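Side-chain contacts in phospholyase (PDB 5G4I), which uses pyridoxal 5'-phosphate to act as a phospholyase, probably splitting phosphoethanolamine, although its family is that of the class III transaminases: residues A[170-175]-A[199-204]; A[138-143]-A[155-160]; A[45-50]-A[421-426]. All coordinates share one frame; numbering follows the deposited sequence.

Contact 1. Residues A[170-175]-A[199-204]; sequences HVRALR and DAAIAS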
loop_
_atom_site.group_PDB
_atom_site.type_symbol
_atom_site.label_atom_id
_atom_site.label_comp_id
_atom_site.label_asym_id
_atom_site.label_seq_id
_atom_site.Cartn_x
_atom_site.Cartn_y
_atom_site.Cartn_z
ATOM N N HIS A 170 5.744 2.445 24.045
ATOM C CA HIS A 170 7.095 2.291 23.469
ATOM C C HIS A 170 7.567 3.581 22.741
ATOM O O HIS A 170 8.635 3.518 22.067
ATOM C CB HIS A 170 7.153 1.085 22.516
ATOM C CG HIS A 170 6.205 1.220 21.331
ATOM N ND1 HIS A 170 4.812 1.143 21.475
ATOM C CD2 HIS A 170 6.451 1.416 20.025
ATOM C CE1 HIS A 170 4.260 1.349 20.269
ATOM N NE2 HIS A 170 5.228 1.480 19.382
ATOM N N VAL A 171 6.836 4.674 22.843
ATOM C CA VAL A 171 7.123 5.893 22.017
ATOM C C VAL A 171 7.544 7.003 22.994
ATOM O O VAL A 171 6.858 7.230 24.027
ATOM C CB VAL A 171 5.886 6.296 21.151
ATOM C CG1 VAL A 171 6.224 7.483 20.238
ATOM C CG2 VAL A 171 5.387 5.079 20.415
ATOM N N ARG A 172 8.541 7.818 22.581
ATOM C CA ARG A 172 8.811 9.108 23.188
ATOM C C ARG A 172 8.806 10.190 22.135
ATOM O O ARG A 172 9.540 10.032 21.120
ATOM C CB ARG A 172 10.131 9.122 24.019
ATOM C CG ARG A 172 10.155 8.134 25.207
ATOM C CD ARG A 172 9.158 8.501 26.336
ATOM N NE ARG A 172 9.290 7.522 27.436
ATOM C CZ ARG A 172 8.679 6.356 27.443
ATOM N NH1 ARG A 172 7.914 5.914 26.453
ATOM N NH2 ARG A 172 8.977 5.398 28.380
ATOM N N ALA A 173 8.000 11.259 22.371
ATOM C CA ALA A 173 7.926 12.412 21.469
ATOM C C ALA A 173 8.893 13.516 21.864
ATOM O O ALA A 173 8.996 13.886 23.085
ATOM C CB ALA A 173 6.524 12.899 21.481
ATOM N N LEU A 174 9.678 14.044 20.921
ATOM C CA LEU A 174 10.724 15.074 21.138
ATOM C C LEU A 174 10.254 16.435 20.667
ATOM O O LEU A 174 9.667 16.581 19.585
ATOM C CB LEU A 174 12.030 14.685 20.389
ATOM C CG LEU A 174 12.712 13.352 20.788
ATOM C CD1 LEU A 174 13.757 12.940 19.824
ATOM C CD2 LEU A 174 13.216 13.403 22.209
ATOM N N ARG A 175 10.592 17.481 21.423
ATOM C CA ARG A 175 10.413 18.857 20.915
ATOM C C ARG A 175 11.648 19.204 20.111
ATOM O O ARG A 175 12.765 19.348 20.647
ATOM C CB ARG A 175 10.242 19.860 22.106
ATOM C CG ARG A 175 10.020 21.315 21.616
ATOM C CD ARG A 175 8.718 21.607 20.842
ATOM N NE ARG A 175 7.524 21.242 21.603
ATOM C CZ ARG A 175 6.569 22.043 22.042
ATOM N NH1 ARG A 175 6.568 23.359 21.780
ATOM N NH2 ARG A 175 5.587 21.517 22.761
ATOM N N ASP A 199 18.738 12.423 25.705
ATOM C CA ASP A 199 19.313 11.550 26.725
ATOM C C ASP A 199 18.214 10.986 27.670
ATOM O O ASP A 199 18.146 9.745 27.893
ATOM C CB ASP A 199 20.292 12.289 27.599
ATOM C CG ASP A 199 21.565 12.811 26.861
ATOM O OD1 ASP A 199 21.967 12.181 25.842
ATOM O OD2 ASP A 199 22.161 13.763 27.492
ATOM N N ALA A 200 17.289 11.887 28.083
ATOM C CA ALA A 200 16.226 11.478 29.011
ATOM C C ALA A 200 15.246 10.497 28.396
ATOM O O ALA A 200 14.732 9.530 28.991
ATOM C CB ALA A 200 15.512 12.701 29.634
ATOM N N ALA A 201 14.843 10.791 27.135
ATOM C CA ALA A 201 13.891 9.938 26.415
ATOM C C ALA A 201 14.463 8.520 26.245
ATOM O O ALA A 201 13.753 7.486 26.426
ATOM C CB ALA A 201 13.622 10.531 25.007
ATOM N N ILE A 202 15.725 8.436 25.841
ATOM C CA ILE A 202 16.408 7.151 25.665
ATOM C C ILE A 202 16.471 6.331 26.986
ATOM O O ILE A 202 16.168 5.141 27.029
ATOM C CB ILE A 202 17.829 7.335 25.003
ATOM C CG1 ILE A 202 17.668 7.757 23.531
ATOM C CG2 ILE A 202 18.678 6.099 25.139
ATOM C CD1 ILE A 202 19.008 8.034 22.838
ATOM N N ALA A 203 16.891 7.053 28.048
ATOM C CA ALA A 203 16.998 6.397 29.370
ATOM C C ALA A 203 15.620 5.879 29.786
ATOM O O ALA A 203 15.549 4.789 30.429
ATOM C CB ALA A 203 17.590 7.342 30.373
ATOM N N SER A 204 14.538 6.645 29.528
ATOM C CA SER A 204 13.157 6.304 29.933
ATOM C C SER A 204 12.710 5.040 29.188
ATOM O O SER A 204 12.112 4.109 29.746
ATOM C CB SER A 204 12.244 7.466 29.662
ATOM O OG SER A 204 10.876 7.151 29.973
#
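R172 leaves strand 171-174 toward the helix, and its CB rests 3.9 Å from CB of A201. Its CG lies beside the backbone N (chi1 -61°), and the chain bends at chi2 (-67°), which carries the guanidinium back beside the start of the strand, near V171. There it grips S204 side-on: NE and NH2 both donate to the one hydroxyl oxygen, each at 3.0 Å from S204 OG, which lies in the guanidinium plane at the group's edge. The remaining nitrogen serves the arginine's own neighbourhood, NH1 reaching V171 O at 3.0 Å from above that carbonyl's plane, and also A169 O. With three nitrogens bonded, the flat head can hardly turn; an alanine here would probably leave S204 OG without both donors and the carbonyls of V171 and A169 without this N-H partner.

Strand 171-174 and helix 199-204 run antiparallel, their axes 9.0 Å apart, as suits a beta-alpha-beta crossover: helix 187-207 leads from this edge strand, past strand 140-143, to strand 214-217 in the large domain of a fold type I PLP enzyme. Small A201 suits this close approach.

Farther along, L174 is not aimed straight at the helix, but its CD2 swings to 4.0 Å from CB of A201. The single methyl of A201 thus meets both the arginine stem and a leucine branch, and L174 also packs on Y233 of helix 233-243.

Contact 2. Residues A[138-143]-A[155-160]; sequences TGVLVS and AEITTG
I157 meets two valines of strand 140-143 at about right angles, one with each of its branches. Its CG2 methyl comes to 4.1 Å from CG1 of V140, while its long branch ends with CD1 at 4.0 Å from CG1 of V142. This division depends on chi1 of 78°, which sets CG1 of I157 between its backbone N and carbonyl carbon, a crowded position, and turns the long arm across the strand, its end CD1 against V142. V142 adds a second touch, its CG2 lying 3.7 Å from the carbonyl O of I157. Beta-branched residues suit this place, since each offers methyls in two directions from a stem close to the backbone.

V140 and V142 alternate with L141, whose side chain packs instead on helix 187-207. The parallel strand 140-143 is thus covered on one side by that helix and on the other by the segment 155-160, which follows helix 152-155 through a type I turn from A155 to T158. In this part of the large domain's alpha/beta core, I157 also touches V171 and L216 of the flanking strands, and its side chain is about 9 Å from a bound PLP.

Past the apolar part, T159 hydrogen-bonds through its hydroxyl to the strand's end: OG1 donates to S143 O at 2.8 Å, tilted 25° from the carbonyl plane. S146 takes part at both atoms, its OG bonding to S143 O and its backbone N to T159 OG1.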
loop_
_atom_site.group_PDB
_atom_site.type_symbol
_atom_site.label_atom_id
_atom_site.label_comp_id
_atom_site.label_asym_id
_atom_site.label_seq_id
_atom_site.Cartn_x
_atom_site.Cartn_y
_atom_site.Cartn_z
ATOM N N THR A 138 12.057 -2.285 20.736
ATOM C CA THR A 138 10.793 -1.736 20.184
ATOM C C THR A 138 10.660 -0.227 20.325
ATOM O O THR A 138 9.705 0.402 19.719
ATOM C CB THR A 138 9.548 -2.349 20.896
ATOM O OG1 THR A 138 9.706 -2.210 22.359
ATOM C CG2 THR A 138 9.399 -3.806 20.567
ATOM N N GLY A 139 11.505 0.494 21.083
ATOM C CA GLY A 139 11.326 1.909 21.300
ATOM C C GLY A 139 11.457 2.811 20.059
ATOM O O GLY A 139 12.327 2.553 19.214
ATOM N N VAL A 140 10.532 3.789 19.954
ATOM C CA VAL A 140 10.522 4.735 18.828
ATOM C C VAL A 140 10.672 6.156 19.316
ATOM O O VAL A 140 9.885 6.639 20.180
ATOM C CB VAL A 140 9.227 4.562 18.000
ATOM C CG1 VAL A 140 9.127 5.642 16.891
ATOM C CG2 VAL A 140 9.114 3.176 17.424
ATOM N N LEU A 141 11.617 6.932 18.749
ATOM C CA LEU A 141 11.727 8.386 18.933
ATOM C C LEU A 141 11.178 9.094 17.691
ATOM O O LEU A 141 11.640 8.786 16.571
ATOM C CB LEU A 141 13.214 8.766 19.128
ATOM C CG LEU A 141 13.921 8.217 20.385
ATOM C CD1 LEU A 141 15.399 8.579 20.321
ATOM C CD2 LEU A 141 13.360 8.705 21.670
ATOM N N VAL A 142 10.206 9.961 17.899
ATOM C CA VAL A 142 9.613 10.763 16.841
ATOM C C VAL A 142 9.491 12.207 17.313
ATOM O O VAL A 142 9.585 12.494 18.551
ATOM C CB VAL A 142 8.204 10.325 16.379
ATOM C CG1 VAL A 142 8.273 9.134 15.442
ATOM C CG2 VAL A 142 7.256 10.121 17.585
ATOM N N SER A 143 9.198 13.210 16.440
ATOM C CA SER A 143 8.864 14.528 16.931
ATOM C C SER A 143 7.460 14.572 17.573
ATOM O O SER A 143 6.610 13.716 17.269
ATOM C CB SER A 143 8.884 15.568 15.773
ATOM O OG SER A 143 7.616 15.795 15.280
ATOM N N ALA A 155 -0.094 4.556 13.524
ATOM C CA ALA A 155 -1.019 5.259 14.379
ATOM C C ALA A 155 -0.569 5.346 15.821
ATOM O O ALA A 155 -0.711 6.417 16.418
ATOM C CB ALA A 155 -2.391 4.556 14.320
ATOM N N GLU A 156 0.050 4.265 16.306
ATOM C CA GLU A 156 0.556 4.242 17.688
ATOM C C GLU A 156 1.671 5.238 17.959
ATOM O O GLU A 156 1.997 5.465 19.168
ATOM C CB GLU A 156 0.991 2.810 18.063
ATOM C CG GLU A 156 -0.184 1.801 18.143
ATOM C CD GLU A 156 0.254 0.364 18.355
ATOM O OE1 GLU A 156 1.457 0.063 18.294
ATOM O OE2 GLU A 156 -0.614 -0.529 18.418
ATOM N N ILE A 157 2.337 5.763 16.904
ATOM C CA ILE A 157 3.449 6.724 17.106
ATOM C C ILE A 157 3.056 8.129 16.671
ATOM O O ILE A 157 3.861 9.047 16.737
ATOM C CB ILE A 157 4.752 6.249 16.398
ATOM C CG1 ILE A 157 4.720 6.508 14.871
ATOM C CG2 ILE A 157 5.074 4.820 16.720
ATOM C CD1 ILE A 157 5.966 6.110 14.104
ATOM N N THR A 158 1.802 8.337 16.155
ATOM C CA THR A 158 1.368 9.596 15.560
ATOM C C THR A 158 1.091 10.705 16.598
ATOM O O THR A 158 0.304 10.491 17.531
ATOM C CB THR A 158 0.114 9.377 14.691
ATOM O OG1 THR A 158 0.436 8.488 13.583
ATOM C CG2 THR A 158 -0.425 10.639 14.121
ATOM N N THR A 159 1.707 11.911 16.405
ATOM C CA THR A 159 1.559 13.052 17.310
ATOM C C THR A 159 0.940 14.285 16.615
ATOM O O THR A 159 0.438 15.208 17.362
ATOM C CB THR A 159 2.885 13.394 17.922
ATOM O OG1 THR A 159 3.819 13.712 16.869
ATOM C CG2 THR A 159 3.418 12.264 18.805
ATOM N N GLY A 160 0.938 14.390 15.292
ATOM C CA GLY A 160 0.533 15.592 14.579
ATOM C C GLY A 160 -0.794 15.531 13.909
ATOM O O GLY A 160 -1.184 16.484 13.162
#

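Contact 3. Residues A[45-50]-A[421-426]; sequences SGVWLT and REHADI
V47 drives one methyl into the face of the H423 ring: CG2 stands 3.6 Å from the ring centroid and 14° off the normal, a CH-pi contact of good geometry. V47 occupies a type II' turn, S45 to W48, that joins strands 41-45 and 48-51 as a tight hairpin; G46 takes the positive phi that favours glycine, and V47 is directed at helix 421-436. The same methyl lies over a face of the W48 indole, toward its rim, and so sits in the angle between the two rings. V418 and F419 also press on this valine, which is the buried part of the contact.

The outer part is looser. W48 CZ2 comes to 3.9 Å from H423 ND1, the two rings meeting obliquely with planes at 78°. One helical turn on, I426 offers CD1 to the indole edge, 4.2 Å from W48 CH2. W48, H423 and I426 are all partly exposed. Together these residues join the hairpin to the C-terminal helix in the small domain.

The contact is therefore dispersive, made by shape and without a polar bond between the segments; since H423 ND1 is buried with no partner in the model, the imidazole is likely to prefer its neutral form.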
loop_
_atom_site.group_PDB
_atom_site.type_symbol
_atom_site.label_atom_id
_atom_site.label_comp_id
_atom_site.label_asym_id
_atom_site.label_seq_id
_atom_site.Cartn_x
_atom_site.Cartn_y
_atom_site.Cartn_z
ATOM N N SER A 45 -2.481 20.835 -16.663
ATOM C CA SER A 45 -1.331 20.765 -17.591
ATOM C C SER A 45 -0.165 21.485 -16.954
ATOM O O SER A 45 -0.199 22.711 -16.706
ATOM C CB SER A 45 -1.734 21.416 -18.951
ATOM O OG SER A 45 -0.564 21.286 -19.795
ATOM N N GLY A 46 0.929 20.740 -16.634
ATOM C CA GLY A 46 2.081 21.343 -16.010
ATOM C C GLY A 46 1.782 21.844 -14.619
ATOM O O GLY A 46 1.533 21.031 -13.705
ATOM N N VAL A 47 1.835 23.206 -14.388
ATOM C CA VAL A 47 1.519 23.826 -13.114
ATOM C C VAL A 47 0.054 24.369 -13.062
ATOM O O VAL A 47 -0.314 24.978 -12.039
ATOM C CB VAL A 47 2.498 24.914 -12.720
ATOM C CG1 VAL A 47 3.950 24.394 -12.523
ATOM C CG2 VAL A 47 2.423 26.155 -13.701
ATOM N N TRP A 48 -0.693 24.145 -14.152
ATOM C CA TRP A 48 -2.036 24.775 -14.235
ATOM C C TRP A 48 -3.181 23.769 -14.058
ATOM O O TRP A 48 -3.053 22.620 -14.559
ATOM C CB TRP A 48 -2.148 25.454 -15.600
ATOM C CG TRP A 48 -1.136 26.524 -15.868
ATOM C CD1 TRP A 48 -0.032 26.381 -16.683
ATOM C CD2 TRP A 48 -1.036 27.832 -15.241
ATOM N NE1 TRP A 48 0.702 27.543 -16.658
ATOM C CE2 TRP A 48 0.129 28.453 -15.778
ATOM C CE3 TRP A 48 -1.843 28.544 -14.368
ATOM C CZ2 TRP A 48 0.501 29.773 -15.405
ATOM C CZ3 TRP A 48 -1.437 29.894 -13.996
ATOM C CH2 TRP A 48 -0.265 30.461 -14.536
ATOM N N LEU A 49 -4.220 24.143 -13.322
ATOM C CA LEU A 49 -5.400 23.312 -13.057
ATOM C C LEU A 49 -6.689 24.033 -13.389
ATOM O O LEU A 49 -6.753 25.227 -13.157
ATOM C CB LEU A 49 -5.444 22.891 -11.604
ATOM C CG LEU A 49 -4.401 21.836 -11.163
ATOM C CD1 LEU A 49 -4.124 21.911 -9.663
ATOM C CD2 LEU A 49 -4.841 20.438 -11.664
ATOM N N THR A 50 -7.689 23.292 -13.874
ATOM C CA THR A 50 -8.979 23.865 -14.290
ATOM C C THR A 50 -10.124 23.178 -13.541
ATOM O O THR A 50 -10.138 21.915 -13.363
ATOM C CB THR A 50 -9.223 23.672 -15.777
ATOM O OG1 THR A 50 -8.165 24.298 -16.519
ATOM C CG2 THR A 50 -10.559 24.337 -16.198
ATOM N N ARG A 421 10.416 30.603 -12.764
ATOM C CA ARG A 421 10.515 31.952 -12.283
ATOM C C ARG A 421 9.296 32.789 -12.583
ATOM O O ARG A 421 8.812 33.491 -11.675
ATOM C CB ARG A 421 11.809 32.605 -12.851
ATOM C CG ARG A 421 11.949 34.118 -12.570
ATOM C CD ARG A 421 12.283 34.341 -11.166
ATOM N N GLU A 422 8.793 32.658 -13.810
ATOM C CA GLU A 422 7.515 33.375 -14.098
ATOM C C GLU A 422 6.397 32.970 -13.116
ATOM O O GLU A 422 5.586 33.821 -12.685
ATOM C CB GLU A 422 7.122 33.191 -15.513
ATOM C CG GLU A 422 5.929 34.051 -15.926
ATOM C CD GLU A 422 5.496 33.878 -17.424
ATOM O OE1 GLU A 422 6.045 32.996 -18.217
ATOM O OE2 GLU A 422 4.493 34.620 -17.738
ATOM N N HIS A 423 6.291 31.669 -12.792
ATOM C CA HIS A 423 5.257 31.236 -11.865
ATOM C C HIS A 423 5.477 31.735 -10.445
ATOM O O HIS A 423 4.554 32.121 -9.712
ATOM C CB HIS A 423 5.216 29.686 -11.876
ATOM C CG HIS A 423 5.113 29.054 -13.219
ATOM N ND1 HIS A 423 4.197 29.351 -14.218
ATOM C CD2 HIS A 423 5.866 28.043 -13.725
ATOM C CE1 HIS A 423 4.381 28.561 -15.254
ATOM N NE2 HIS A 423 5.418 27.763 -14.963
ATOM N N ALA A 424 6.760 31.737 -9.958
ATOM C CA ALA A 424 7.133 32.282 -8.699
ATOM C C ALA A 424 6.653 33.762 -8.584
ATOM O O ALA A 424 6.137 34.194 -7.521
ATOM C CB ALA A 424 8.633 32.199 -8.424
ATOM N N ASP A 425 6.906 34.534 -9.675
ATOM C CA ASP A 425 6.514 35.957 -9.596
ATOM C C ASP A 425 5.010 36.138 -9.546
ATOM O O ASP A 425 4.531 37.018 -8.819
ATOM C CB ASP A 425 7.091 36.701 -10.822
ATOM C CG ASP A 425 8.651 36.873 -10.745
ATOM O OD1 ASP A 425 9.255 36.830 -9.651
ATOM O OD2 ASP A 425 9.232 37.161 -11.864
ATOM N N ILE A 426 4.263 35.298 -10.260
ATOM C CA ILE A 426 2.766 35.368 -10.116
ATOM C C ILE A 426 2.324 35.104 -8.671
ATOM O O ILE A 426 1.637 35.872 -8.038
ATOM C CB ILE A 426 2.084 34.467 -11.146
ATOM C CG1 ILE A 426 2.297 34.913 -12.566
ATOM C CG2 ILE A 426 0.605 34.277 -10.788
ATOM C CD1 ILE A 426 2.049 33.850 -13.649
#

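From the N terminus, the chain opens contact 3 at the hairpin 45-50 and closes it only at 421-426, so that an early hairpin and the C-terminal helix meet in the small domain. Contacts 2 and 1 both fall within that long excursion, in series and without crossing: 138-143 returns to 155-160, and after a short interval 170-175 returns to 199-204. These two adjoin, since strands 140-143 and 171-174 are neighbours in the large-domain sheet, where L174 N lies 2.8 Å from V142 O, a probable hydrogen bond. Together they bind layers to both sides of that sheet. Contact 3 lies across the chain's centre, its own centre about 43 Å from that of contact 1.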